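Putative TIM-barrel metal-dependent hydrolase (Mycobacterium avium subsp. paratuberculosis S397, PDB 4DZI) is probably a metal-dependent amidohydrolase that hydrolyses its substrate at a two-metal site, occupied here by cadmium, in a TIM-barrel. Local coordinates at residues A177-D182 with P215-L220; L287-S291 with D391-V395; D151-D157 with V184-K190. One frame throughout, in Å; residues are numbered along the deposited sequence.

Interaction 1: A177-D182 with P215-L220; sequences AVEEVD and PVWARL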
ATOM      1  N   ALA C 177     -14.337 -23.688  10.314  1.00 20.93           N
ATOM      2  CA  ALA C 177     -14.775 -22.318  10.577  1.00 20.72           C
ATOM      3  C   ALA C 177     -16.308 -22.216  10.739  1.00 17.06           C
ATOM      4  O   ALA C 177     -16.798 -21.437  11.561  1.00 19.89           O
ATOM      5  CB  ALA C 177     -14.276 -21.379   9.475  1.00 22.16           C
ATOM      6  N   VAL C 178     -17.047 -22.964   9.919  1.00 20.14           N
ATOM      7  CA  VAL C 178     -18.504 -23.002  10.027  1.00 23.44           C
ATOM      8  C   VAL C 178     -18.891 -23.592  11.389  1.00 17.81           C
ATOM      9  O   VAL C 178     -19.803 -23.083  12.054  1.00 19.65           O
ATOM     10  CB  VAL C 178     -19.190 -23.782   8.866  1.00 23.51           C
ATOM     11  CG1 VAL C 178     -20.666 -23.978   9.188  1.00 29.35           C
ATOM     12  CG2 VAL C 178     -19.057 -23.064   7.527  1.00 19.88           C
ATOM     13  N   GLU C 179     -18.172 -24.614  11.842  1.00 20.79           N
ATOM     14  CA  GLU C 179     -18.385 -25.104  13.212  1.00 25.14           C
ATOM     15  C   GLU C 179     -18.096 -24.057  14.278  1.00 21.26           C
ATOM     16  O   GLU C 179     -18.798 -23.974  15.256  1.00 22.13           O
ATOM     17  CB  GLU C 179     -17.543 -26.342  13.515  1.00 23.53           C
ATOM     18  CG  GLU C 179     -17.936 -27.541  12.674  1.00 38.78           C
ATOM     19  CD  GLU C 179     -17.034 -28.727  12.931  1.00 46.26           C
ATOM     20  OE1 GLU C 179     -16.548 -28.857  14.077  1.00 59.60           O
ATOM     21  OE2 GLU C 179     -16.811 -29.516  11.987  1.00 67.79           O
ATOM     22  N   GLU C 180     -17.011 -23.295  14.119  1.00 17.54           N
ATOM     23  CA  GLU C 180     -16.737 -22.254  15.094  1.00 20.87           C
ATOM     24  C   GLU C 180     -17.844 -21.202  15.096  1.00 15.74           C
ATOM     25  O   GLU C 180     -18.236 -20.713  16.146  1.00 18.84           O
ATOM     26  CB  GLU C 180     -15.377 -21.573  14.818  1.00 19.15           C
ATOM     27  CG  GLU C 180     -14.916 -20.765  16.029  1.00 19.63           C
ATOM     28  CD  GLU C 180     -14.492 -21.665  17.187  1.00 18.16           C
ATOM     29  OE1 GLU C 180     -13.916 -22.761  16.923  1.00 20.33           O
ATOM     30  OE2 GLU C 180     -14.709 -21.282  18.356  1.00 19.91           O
ATOM     31  N   VAL C 181     -18.321 -20.817  13.916  1.00 16.24           N
ATOM     32  CA  VAL C 181     -19.321 -19.784  13.846  1.00 16.17           C
ATOM     33  C   VAL C 181     -20.616 -20.300  14.508  1.00 20.34           C
ATOM     34  O   VAL C 181     -21.225 -19.625  15.322  1.00 19.46           O
ATOM     35  CB  VAL C 181     -19.652 -19.371  12.408  1.00 24.50           C
ATOM     36  CG1 VAL C 181     -20.925 -18.541  12.400  1.00 27.07           C
ATOM     37  CG2 VAL C 181     -18.504 -18.602  11.770  1.00 25.30           C
ATOM     38  N   ASP C 182     -21.019 -21.517  14.166  1.00 25.15           N
ATOM     39  CA  ASP C 182     -22.195 -22.101  14.820  1.00 24.87           C
ATOM     40  C   ASP C 182     -22.055 -22.113  16.342  1.00 23.45           C
ATOM     41  O   ASP C 182     -23.009 -21.791  17.054  1.00 22.68           O
ATOM     42  CB  ASP C 182     -22.466 -23.523  14.294  1.00 23.11           C
ATOM     43  CG  ASP C 182     -23.030 -23.520  12.886  1.00 33.60           C
ATOM     44  OD1 ASP C 182     -23.461 -22.434  12.424  1.00 27.16           O
ATOM     45  OD2 ASP C 182     -23.046 -24.600  12.239  1.00 32.84           O
ATOM     46  N   PRO C 215     -19.870 -20.370   2.988  1.00 20.80           N
ATOM     47  CA  PRO C 215     -20.729 -20.871   4.072  1.00 23.57           C
ATOM     48  C   PRO C 215     -20.606 -20.064   5.391  1.00 19.78           C
ATOM     49  O   PRO C 215     -21.606 -19.799   6.046  1.00 22.33           O
ATOM     50  CB  PRO C 215     -20.266 -22.320   4.229  1.00 24.67           C
ATOM     51  CG  PRO C 215     -19.803 -22.685   2.837  1.00 25.62           C
ATOM     52  CD  PRO C 215     -19.091 -21.454   2.349  1.00 21.82           C
ATOM     53  N   VAL C 216     -19.390 -19.644   5.736  1.00 20.72           N
ATOM     54  CA  VAL C 216     -19.188 -18.743   6.884  1.00 18.51           C
ATOM     55  C   VAL C 216     -19.910 -17.398   6.695  1.00 17.24           C
ATOM     56  O   VAL C 216     -20.627 -16.952   7.587  1.00 19.92           O
ATOM     57  CB  VAL C 216     -17.678 -18.526   7.154  1.00 21.88           C
ATOM     58  CG1 VAL C 216     -17.468 -17.427   8.207  1.00 19.19           C
ATOM     59  CG2 VAL C 216     -17.032 -19.839   7.606  1.00 24.46           C
ATOM     60  N   TRP C 217     -19.680 -16.702   5.585  1.00 15.09           N
ATOM     61  CA  TRP C 217     -20.374 -15.415   5.402  1.00 15.00           C
ATOM     62  C   TRP C 217     -21.871 -15.575   5.397  1.00 15.39           C
ATOM     63  O   TRP C 217     -22.589 -14.695   5.905  1.00 17.80           O
ATOM     64  CB  TRP C 217     -19.987 -14.712   4.114  1.00 19.66           C
ATOM     65  CG  TRP C 217     -18.509 -14.497   3.952  1.00 16.51           C
ATOM     66  CD1 TRP C 217     -17.705 -14.887   2.873  1.00 19.46           C
ATOM     67  CD2 TRP C 217     -17.591 -13.857   4.897  1.00 15.01           C
ATOM     68  NE1 TRP C 217     -16.406 -14.504   3.064  1.00 18.91           N
ATOM     69  CE2 TRP C 217     -16.265 -13.902   4.274  1.00 15.79           C
ATOM     70  CE3 TRP C 217     -17.735 -13.250   6.167  1.00 17.25           C
ATOM     71  CZ2 TRP C 217     -15.144 -13.351   4.883  1.00 19.56           C
ATOM     72  CZ3 TRP C 217     -16.596 -12.716   6.775  1.00 19.05           C
ATOM     73  CH2 TRP C 217     -15.331 -12.772   6.150  1.00 17.82           C
ATOM     74  N   ALA C 218     -22.364 -16.679   4.832  1.00 18.91           N
ATOM     75  CA  ALA C 218     -23.820 -16.900   4.850  1.00 19.96           C
ATOM     76  C   ALA C 218     -24.355 -17.091   6.288  1.00 20.09           C
ATOM     77  O   ALA C 218     -25.421 -16.551   6.634  1.00 22.40           O
ATOM     78  CB  ALA C 218     -24.227 -18.080   3.949  1.00 21.23           C
ATOM     79  N   ARG C 219     -23.632 -17.851   7.121  1.00 20.28           N
ATOM     80  CA  ARG C 219     -24.048 -17.974   8.520  1.00 21.78           C
ATOM     81  C   ARG C 219     -24.136 -16.606   9.219  1.00 21.70           C
ATOM     82  O   ARG C 219     -25.090 -16.317   9.931  1.00 20.87           O
ATOM     83  CB  ARG C 219     -23.141 -18.904   9.319  1.00 19.63           C
ATOM     84  CG  ARG C 219     -23.220 -20.383   8.969  1.00 34.25           C
ATOM     85  CD  ARG C 219     -24.546 -21.032   9.354  1.00 38.35           C
ATOM     86  NE  ARG C 219     -24.344 -22.432   9.763  1.00 41.08           N
ATOM     87  CZ  ARG C 219     -24.167 -23.469   8.939  1.00 50.92           C
ATOM     88  NH1 ARG C 219     -24.156 -23.312   7.615  1.00 34.58           N
ATOM     89  NH2 ARG C 219     -23.993 -24.684   9.451  1.00 25.59           N
ATOM     90  N   LEU C 220     -23.135 -15.752   9.027  1.00 16.85           N
ATOM     91  CA  LEU C 220     -23.151 -14.473   9.734  1.00 17.33           C
ATOM     92  C   LEU C 220     -24.255 -13.576   9.193  1.00 14.20           C
ATOM     93  O   LEU C 220     -24.930 -12.864   9.936  1.00 20.61           O
ATOM     94  CB  LEU C 220     -21.786 -13.765   9.572  1.00 15.32           C
ATOM     95  CG  LEU C 220     -20.643 -14.499  10.256  1.00 21.25           C
ATOM     96  CD1 LEU C 220     -19.318 -13.847   9.871  1.00 19.83           C
ATOM     97  CD2 LEU C 220     -20.847 -14.456  11.763  1.00 17.38           C
TER
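The helices that carry 177-182 and 215-220 run nearly parallel, their N-to-C directions 14° apart and their local axes 9.3 Å from each other, and they come nearest at Val-178 and Val-216, whose CA atoms are 5.3 Å apart. Compact alanine and valine suit so near an approach of the backbones. Val-216 reaches out with both branches: CG2 rests on Ala-177 CB at 3.7 Å, while CG1 meets Val-181 CG2 at 3.9 Å. Pro-215 CB packs on Val-178 CG2. The other methyl of Val-178, CG1, stands anti to the backbone N (chi1 170°), which carries it over one face of the Arg-219 guanidinium, 3.4 Å from NH2. That arginine bends at chi2 and chi3, reaching across to helix 174-186 to grip Asp-182 side-on: NE bonds OD1 at 2.8 Å and NH2 bonds OD2 at 2.9 Å, each using the syn lone pair of its oxygen. Its long aliphatic part suits the exposed border of the contact, where CB packs on Val-181 CG1 and the charge stays outside. Such side-by-side parallel helices are characteristic of the outer layer of a TIM barrel; helix 214-223 forms the beta-alpha-beta crossover between parallel strands 192-193 and 227-230.

Interaction 2: L287-S291 with D391-V395; sequences LKAVS and DLLGV
The flat groups facing Lys-288 are the peptide carbonyls of Leu-392 and Gly-394, and its ammonium meets both obliquely. NZ lies above the Gly-394 carbonyl plane, 47° out of it and off the lone pairs, at 2.8 Å from O; it is tilted 31° from the plane of the Leu-392 carbonyl, with O at 2.7 Å. The side chain leaves the residue just before strand 289-292 and bends at chi3 (-74°), which swings NZ between the two oxygens, with CD and CE lying alongside Leu-392 O. A third carbonyl, that of Gly-224, also accepts from NZ, so three backbone oxygens gather round one charge. Lysine suits this place because carbonyls at and just past the C-terminal end of helix 378-393 can accept from its ammonium, and a positive charge there probably also interacts favourably with the helix dipole. In the barrel, this joins the C-terminal end of the helix to the beginning of strand 289-292, which lies between strands 227-230 and 329-331 in the parallel sheet; metal ligand Glu-293 follows the same strand at its other end. Further along, the contact turns apolar. Leu-392 has CG anti to its backbone nitrogen, directing the branched tip at the strand, where CD2 packs on Val-290 CB at 3.8 Å, the two side chains crossing at about a right angle. Trp-330 of strand 329-331 touches Lys-288, Val-290 and Leu-392 alike.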
ATOM      1  N   LEU C 287     -24.709  -9.100   4.641  1.00 19.70           N
ATOM      2  CA  LEU C 287     -23.506  -9.155   5.502  1.00 19.87           C
ATOM      3  C   LEU C 287     -23.067  -7.756   5.889  1.00 16.89           C
ATOM      4  O   LEU C 287     -22.963  -6.872   5.038  1.00 16.82           O
ATOM      5  CB  LEU C 287     -22.359  -9.880   4.813  1.00 14.91           C
ATOM      6  CG  LEU C 287     -21.112 -10.090   5.691  1.00 16.70           C
ATOM      7  CD1 LEU C 287     -21.385 -11.100   6.815  1.00 17.60           C
ATOM      8  CD2 LEU C 287     -19.967 -10.638   4.833  1.00 15.22           C
ATOM      9  N   LYS C 288     -22.849  -7.542   7.194  1.00 15.77           N
ATOM     10  CA  LYS C 288     -22.387  -6.266   7.710  1.00 14.85           C
ATOM     11  C   LYS C 288     -20.941  -6.423   8.139  1.00 14.23           C
ATOM     12  O   LYS C 288     -20.539  -7.473   8.638  1.00 14.76           O
ATOM     13  CB  LYS C 288     -23.265  -5.809   8.873  1.00 17.03           C
ATOM     14  CG  LYS C 288     -24.715  -5.533   8.455  1.00 15.43           C
ATOM     15  CD  LYS C 288     -25.587  -5.282   9.690  1.00 22.49           C
ATOM     16  CE  LYS C 288     -25.812  -6.623  10.383  1.00 24.41           C
ATOM     17  NZ  LYS C 288     -26.268  -6.505  11.803  1.00 22.21           N
ATOM     18  N   ALA C 289     -20.140  -5.399   7.868  1.00 13.87           N
ATOM     19  CA  ALA C 289     -18.755  -5.422   8.306  1.00 14.00           C
ATOM     20  C   ALA C 289     -18.392  -4.132   9.009  1.00 13.88           C
ATOM     21  O   ALA C 289     -18.961  -3.047   8.749  1.00 13.56           O
ATOM     22  CB  ALA C 289     -17.824  -5.630   7.113  1.00 15.40           C
ATOM     23  N   VAL C 290     -17.410  -4.212   9.897  1.00  9.99           N
ATOM     24  CA  VAL C 290     -16.995  -3.002  10.618  1.00 12.35           C
ATOM     25  C   VAL C 290     -15.474  -3.006  10.724  1.00 11.98           C
ATOM     26  O   VAL C 290     -14.872  -4.016  11.050  1.00 13.11           O
ATOM     27  CB  VAL C 290     -17.640  -2.845  12.040  1.00 14.68           C
ATOM     28  CG1 VAL C 290     -17.371  -4.076  12.922  1.00 13.47           C
ATOM     29  CG2 VAL C 290     -17.147  -1.557  12.730  1.00 12.76           C
ATOM     30  N   SER C 291     -14.871  -1.838  10.464  1.00  9.41           N
ATOM     31  CA  SER C 291     -13.419  -1.640  10.601  1.00  9.57           C
ATOM     32  C   SER C 291     -13.131  -0.947  11.919  1.00 11.07           C
ATOM     33  O   SER C 291     -13.688   0.125  12.182  1.00 11.73           O
ATOM     34  CB  SER C 291     -12.930  -0.772   9.423  1.00  9.95           C
ATOM     35  OG  SER C 291     -11.600  -0.321   9.657  1.00 12.33           O
ATOM     36  N   ASP C 391     -27.308   0.313  15.130  1.00 15.90           N
ATOM     37  CA  ASP C 391     -27.679  -0.077  13.764  1.00 18.54           C
ATOM     38  C   ASP C 391     -26.791  -1.229  13.224  1.00 18.98           C
ATOM     39  O   ASP C 391     -27.269  -2.197  12.618  1.00 19.00           O
ATOM     40  CB  ASP C 391     -27.490   1.106  12.828  1.00 16.39           C
ATOM     41  CG  ASP C 391     -28.544   2.206  12.986  1.00 25.88           C
ATOM     42  OD1 ASP C 391     -29.559   2.059  13.701  1.00 21.95           O
ATOM     43  OD2 ASP C 391     -28.329   3.265  12.373  1.00 22.87           O
ATOM     44  N   LEU C 392     -25.476  -1.111  13.435  1.00 12.77           N
ATOM     45  CA  LEU C 392     -24.536  -2.139  13.038  1.00 13.14           C
ATOM     46  C   LEU C 392     -24.875  -3.515  13.621  1.00 15.51           C
ATOM     47  O   LEU C 392     -24.823  -4.502  12.908  1.00 15.43           O
ATOM     48  CB  LEU C 392     -23.115  -1.721  13.443  1.00 11.30           C
ATOM     49  CG  LEU C 392     -22.055  -2.818  13.396  1.00 12.81           C
ATOM     50  CD1 LEU C 392     -21.687  -3.253  11.959  1.00 14.23           C
ATOM     51  CD2 LEU C 392     -20.811  -2.268  14.126  1.00 16.39           C
ATOM     52  N   LEU C 393     -25.217  -3.561  14.913  1.00 16.09           N
ATOM     53  CA  LEU C 393     -25.441  -4.829  15.574  1.00 16.64           C
ATOM     54  C   LEU C 393     -26.791  -5.406  15.182  1.00 17.33           C
ATOM     55  O   LEU C 393     -26.946  -6.634  15.091  1.00 18.40           O
ATOM     56  CB  LEU C 393     -25.445  -4.615  17.085  1.00 16.80           C
ATOM     57  CG  LEU C 393     -24.054  -4.292  17.648  1.00 20.51           C
ATOM     58  CD1 LEU C 393     -24.200  -4.044  19.134  1.00 23.50           C
ATOM     59  CD2 LEU C 393     -23.135  -5.467  17.369  1.00 21.57           C
ATOM     60  N   GLY C 394     -27.742  -4.501  14.953  1.00 19.21           N
ATOM     61  CA  GLY C 394     -29.125  -4.876  14.730  1.00 19.05           C
ATOM     62  C   GLY C 394     -29.415  -5.229  13.276  1.00 59.05           C
ATOM     63  O   GLY C 394     -28.574  -5.071  12.369  1.00 28.06           O
ATOM     64  N   VAL C 395     -30.616  -5.752  13.063  1.00 31.85           N
ATOM     65  CA  VAL C 395     -31.162  -5.956  11.725  1.00 25.50           C
ATOM     66  C   VAL C 395     -32.604  -5.480  11.886  1.00 24.66           C
ATOM     67  O   VAL C 395     -33.303  -6.037  12.712  1.00 23.34           O
ATOM     68  CB  VAL C 395     -31.197  -7.463  11.350  1.00 23.99           C
ATOM     69  CG1 VAL C 395     -32.048  -7.679  10.103  1.00 41.54           C
ATOM     70  CG2 VAL C 395     -29.789  -7.997  11.150  1.00 33.27           C
TER

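Interaction 3: D151-D157 with V184-K190; sequences DEDWGFD and VLARGAK
Phe-156 presses its ring and CB against the chain just where helix 174-186 ends in a Schellman motif, with Gly-188 as the C-prime residue. Ring atom CD2 lies 3.6 Å from Arg-187 CB and CE2 3.8 Å from Val-184 CG1, both approached obliquely, while Phe-156 CB packs on Ala-189 CA. A large flat side chain suits this buried place between two helix ends, and Pro-167 adds to it by touching Phe-156, Val-184 and Ala-189. Gly-188 fits the motif because at its backbone angles (phi 91°, psi 13°) a CB would press on the carbonyl O of Arg-187; the turn is closed by Ala-189 N to Val-184 O and Gly-188 N to Leu-185 O. Two ion pairs complete the contact, one at Arg-187 and one at Lys-190. Arg-187 NH2 pairs with Asp-151 OD2, whose exact place is less sure. Lys-190 bends at chi2 and chi4 to bring NZ to the anti lone pair of Asp-157 OD2 at 2.8 Å, and the same NZ bonds Gly-188 O. Asp-157 is steadied in turn by His-161 at OD1. Asp-151 also positions the phenylalanine: its OD1 accepts from Phe-156 N at 3.0 Å in a fairly straight bond (167°), and its CB sits over one face of the ring. Farther out, one water donates to Phe-156 O at 2.8 Å and accepts from Lys-190 N at 2.9 Å.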
ATOM      1  N   ASP C 151     -15.525 -16.423  26.507  1.00 14.09           N
ATOM      2  CA  ASP C 151     -16.923 -16.540  26.942  1.00 17.31           C
ATOM      3  C   ASP C 151     -16.954 -16.786  28.453  1.00 17.90           C
ATOM      4  O   ASP C 151     -17.893 -16.398  29.146  1.00 18.54           O
ATOM      5  CB  ASP C 151     -17.596 -17.690  26.207  1.00 19.33           C
ATOM      6  CG  ASP C 151     -19.153 -17.628  26.291  1.00 18.30           C
ATOM      7  OD1 ASP C 151     -19.723 -16.521  26.420  1.00 16.99           O
ATOM      8  OD2 ASP C 151     -19.780 -18.697  26.178  1.00 26.58           O
ATOM      9  N   GLU C 152     -15.933 -17.467  28.951  1.00 15.14           N
ATOM     10  CA  GLU C 152     -15.806 -17.654  30.408  1.00 15.74           C
ATOM     11  C   GLU C 152     -15.503 -16.388  31.212  1.00 22.81           C
ATOM     12  O   GLU C 152     -16.222 -16.073  32.191  1.00 19.12           O
ATOM     13  CB  GLU C 152     -14.768 -18.736  30.676  1.00 18.79           C
ATOM     14  CG  GLU C 152     -14.432 -18.971  32.144  1.00 20.36           C
ATOM     15  CD  GLU C 152     -13.623 -20.244  32.301  1.00 37.03           C
ATOM     16  OE1 GLU C 152     -12.594 -20.362  31.623  1.00 22.56           O
ATOM     17  OE2 GLU C 152     -14.017 -21.145  33.063  1.00 40.98           O
ATOM     18  N   ASP C 153     -14.463 -15.632  30.827  1.00 14.73           N
ATOM     19  CA  ASP C 153     -14.079 -14.452  31.612  1.00 15.10           C
ATOM     20  C   ASP C 153     -14.922 -13.193  31.319  1.00 14.03           C
ATOM     21  O   ASP C 153     -15.146 -12.356  32.225  1.00 17.67           O
ATOM     22  CB  ASP C 153     -12.585 -14.104  31.460  1.00 20.06           C
ATOM     23  CG  ASP C 153     -11.670 -14.995  32.295  1.00 18.86           C
ATOM     24  OD1 ASP C 153     -12.116 -16.065  32.780  1.00 18.11           O
ATOM     25  OD2 ASP C 153     -10.497 -14.648  32.439  1.00 16.38           O
ATOM     26  N   TRP C 154     -15.364 -13.047  30.062  1.00 15.42           N
ATOM     27  CA  TRP C 154     -16.050 -11.836  29.588  1.00 14.67           C
ATOM     28  C   TRP C 154     -17.481 -12.093  29.166  1.00 11.66           C
ATOM     29  O   TRP C 154     -18.364 -11.300  29.531  1.00 16.18           O
ATOM     30  CB  TRP C 154     -15.236 -11.139  28.465  1.00 15.85           C
ATOM     31  CG  TRP C 154     -13.991 -10.515  29.053  1.00 13.56           C
ATOM     32  CD1 TRP C 154     -12.693 -11.033  29.043  1.00 16.30           C
ATOM     33  CD2 TRP C 154     -13.903  -9.273  29.816  1.00 11.99           C
ATOM     34  NE1 TRP C 154     -11.845 -10.210  29.743  1.00 16.79           N
ATOM     35  CE2 TRP C 154     -12.508  -9.134  30.220  1.00 11.26           C
ATOM     36  CE3 TRP C 154     -14.830  -8.278  30.214  1.00 10.78           C
ATOM     37  CZ2 TRP C 154     -12.073  -8.062  30.973  1.00 12.49           C
ATOM     38  CZ3 TRP C 154     -14.376  -7.203  30.951  1.00 15.39           C
ATOM     39  CH2 TRP C 154     -13.033  -7.094  31.343  1.00 15.18           C
ATOM     40  N   GLY C 155     -17.724 -13.189  28.460  1.00 13.75           N
ATOM     41  CA  GLY C 155     -19.045 -13.532  27.953  1.00 14.74           C
ATOM     42  C   GLY C 155     -19.307 -12.823  26.629  1.00 11.00           C
ATOM     43  O   GLY C 155     -19.184 -11.596  26.553  1.00 15.57           O
ATOM     44  N   PHE C 156     -19.640 -13.599  25.611  1.00 14.26           N
ATOM     45  CA  PHE C 156     -19.932 -13.000  24.319  1.00 17.12           C
ATOM     46  C   PHE C 156     -21.022 -11.922  24.431  1.00 15.41           C
ATOM     47  O   PHE C 156     -20.911 -10.830  23.829  1.00 15.93           O
ATOM     48  CB  PHE C 156     -20.314 -14.045  23.275  1.00 15.37           C
ATOM     49  CG  PHE C 156     -19.299 -15.136  23.075  1.00 17.37           C
ATOM     50  CD1 PHE C 156     -17.946 -14.911  23.282  1.00 15.02           C
ATOM     51  CD2 PHE C 156     -19.709 -16.386  22.620  1.00 19.71           C
ATOM     52  CE1 PHE C 156     -17.020 -15.931  23.061  1.00 17.14           C
ATOM     53  CE2 PHE C 156     -18.783 -17.409  22.389  1.00 18.77           C
ATOM     54  CZ  PHE C 156     -17.437 -17.183  22.619  1.00 15.89           C
ATOM     55  N   ASP C 157     -22.087 -12.202  25.210  1.00 16.75           N
ATOM     56  CA  ASP C 157     -23.081 -11.166  25.472  1.00 18.41           C
ATOM     57  C   ASP C 157     -24.014 -11.574  26.619  1.00 18.84           C
ATOM     58  O   ASP C 157     -25.104 -12.128  26.403  1.00 21.83           O
ATOM     59  CB  ASP C 157     -23.871 -10.820  24.199  1.00 18.14           C
ATOM     60  CG  ASP C 157     -24.982  -9.797  24.454  1.00 22.24           C
ATOM     61  OD1 ASP C 157     -24.862  -8.940  25.379  1.00 20.96           O
ATOM     62  OD2 ASP C 157     -25.990  -9.865  23.715  1.00 21.30           O
ATOM     63  N   VAL C 184     -20.138 -20.134  18.361  1.00 18.80           N
ATOM     64  CA  VAL C 184     -20.217 -18.788  18.976  1.00 14.67           C
ATOM     65  C   VAL C 184     -21.595 -18.133  18.838  1.00 18.01           C
ATOM     66  O   VAL C 184     -22.061 -17.484  19.765  1.00 20.43           O
ATOM     67  CB  VAL C 184     -19.064 -17.816  18.531  1.00 15.80           C
ATOM     68  CG1 VAL C 184     -17.694 -18.439  18.844  1.00 17.89           C
ATOM     69  CG2 VAL C 184     -19.191 -17.436  17.056  1.00 23.00           C
ATOM     70  N   LEU C 185     -22.256 -18.345  17.701  1.00 17.15           N
ATOM     71  CA  LEU C 185     -23.634 -17.882  17.507  1.00 19.91           C
ATOM     72  C   LEU C 185     -24.560 -18.549  18.519  1.00 28.36           C
ATOM     73  O   LEU C 185     -25.420 -17.894  19.117  1.00 26.08           O
ATOM     74  CB  LEU C 185     -24.097 -18.172  16.082  1.00 22.29           C
ATOM     75  CG  LEU C 185     -23.493 -17.318  14.970  1.00 21.89           C
ATOM     76  CD1 LEU C 185     -24.076 -17.715  13.624  1.00 27.30           C
ATOM     77  CD2 LEU C 185     -23.773 -15.846  15.237  1.00 23.39           C
ATOM     78  N   ALA C 186     -24.400 -19.853  18.718  1.00 25.67           N
ATOM     79  CA  ALA C 186     -25.227 -20.517  19.737  1.00 29.81           C
ATOM     80  C   ALA C 186     -24.967 -19.974  21.151  1.00 34.51           C
ATOM     81  O   ALA C 186     -25.871 -19.963  21.987  1.00 30.09           O
ATOM     82  CB  ALA C 186     -25.059 -22.023  19.684  1.00 28.02           C
ATOM     83  N   ARG C 187     -23.746 -19.508  21.435  1.00 24.79           N
ATOM     84  CA  ARG C 187     -23.468 -18.890  22.723  1.00 23.02           C
ATOM     85  C   ARG C 187     -23.825 -17.391  22.765  1.00 26.22           C
ATOM     86  O   ARG C 187     -23.513 -16.697  23.722  1.00 26.96           O
ATOM     87  CB  ARG C 187     -21.997 -19.090  23.115  1.00 26.11           C
ATOM     88  CG  ARG C 187     -21.602 -20.519  23.476  1.00 29.27           C
ATOM     89  CD  ARG C 187     -21.496 -20.690  24.993  1.00 30.71           C
ATOM     90  NE  ARG C 187     -20.957 -22.003  25.384  1.00 82.18           N
ATOM     91  CZ  ARG C 187     -19.738 -22.242  25.889  1.00 77.72           C
ATOM     92  NH1 ARG C 187     -19.394 -23.489  26.200  1.00 41.40           N
ATOM     93  NH2 ARG C 187     -18.853 -21.265  26.098  1.00 29.48           N
ATOM     94  N   GLY C 188     -24.482 -16.895  21.736  1.00 24.12           N
ATOM     95  CA  GLY C 188     -24.995 -15.540  21.770  1.00 25.28           C
ATOM     96  C   GLY C 188     -24.081 -14.446  21.248  1.00 18.38           C
ATOM     97  O   GLY C 188     -24.373 -13.287  21.421  1.00 18.95           O
ATOM     98  N   ALA C 189     -22.991 -14.789  20.550  1.00 18.54           N
ATOM     99  CA  ALA C 189     -22.135 -13.727  19.992  1.00 19.40           C
ATOM    100  C   ALA C 189     -22.923 -12.789  19.081  1.00 16.72           C
ATOM    101  O   ALA C 189     -23.743 -13.244  18.280  1.00 16.08           O
ATOM    102  CB  ALA C 189     -20.966 -14.347  19.230  1.00 18.35           C
ATOM    103  N   LYS C 190     -22.617 -11.502  19.171  1.00 14.53           N
ATOM    104  CA  LYS C 190     -23.298 -10.468  18.405  1.00 15.16           C
ATOM    105  C   LYS C 190     -22.349  -9.798  17.394  1.00 16.26           C
ATOM    106  O   LYS C 190     -22.781  -8.968  16.571  1.00 14.73           O
ATOM    107  CB  LYS C 190     -23.889  -9.399  19.340  1.00 16.17           C
ATOM    108  CG  LYS C 190     -24.881  -9.948  20.362  1.00 17.47           C
ATOM    109  CD  LYS C 190     -26.034 -10.655  19.698  1.00 18.31           C
ATOM    110  CE  LYS C 190     -27.180 -10.879  20.708  1.00 21.99           C
ATOM    111  NZ  LYS C 190     -26.766 -11.761  21.836  1.00 23.35           N
TER
HETATM  112  O   HOH W   1     -22.350 -17.279  26.004  1.00 34.86           O
HETATM  113  O   HOH W   2     -20.425 -11.116  21.081  1.00 16.54           O

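How the interactions relate
All three contacts belong to one barrel, and all are partly buried. Interactions 1 and 3 share helix 174-186: interaction 1 joins its middle to the next outer helix, while interaction 3 packs its C-terminal end against the loop after helix 136-153. Interaction 2 lies somewhat nearer the chain centre and joins a strand to a helix end. Leu-287 links it to interaction 1 by packing on Trp-217 and Leu-220, and Leu-393 meets the backbone of Lys-190 in interaction 3. The chemistry follows position: interactions 1 and 3 keep their apolar contacts inward and set carboxylate ion pairs outward, at the border, whereas interaction 2 turns its lysine to backbone carbonyls.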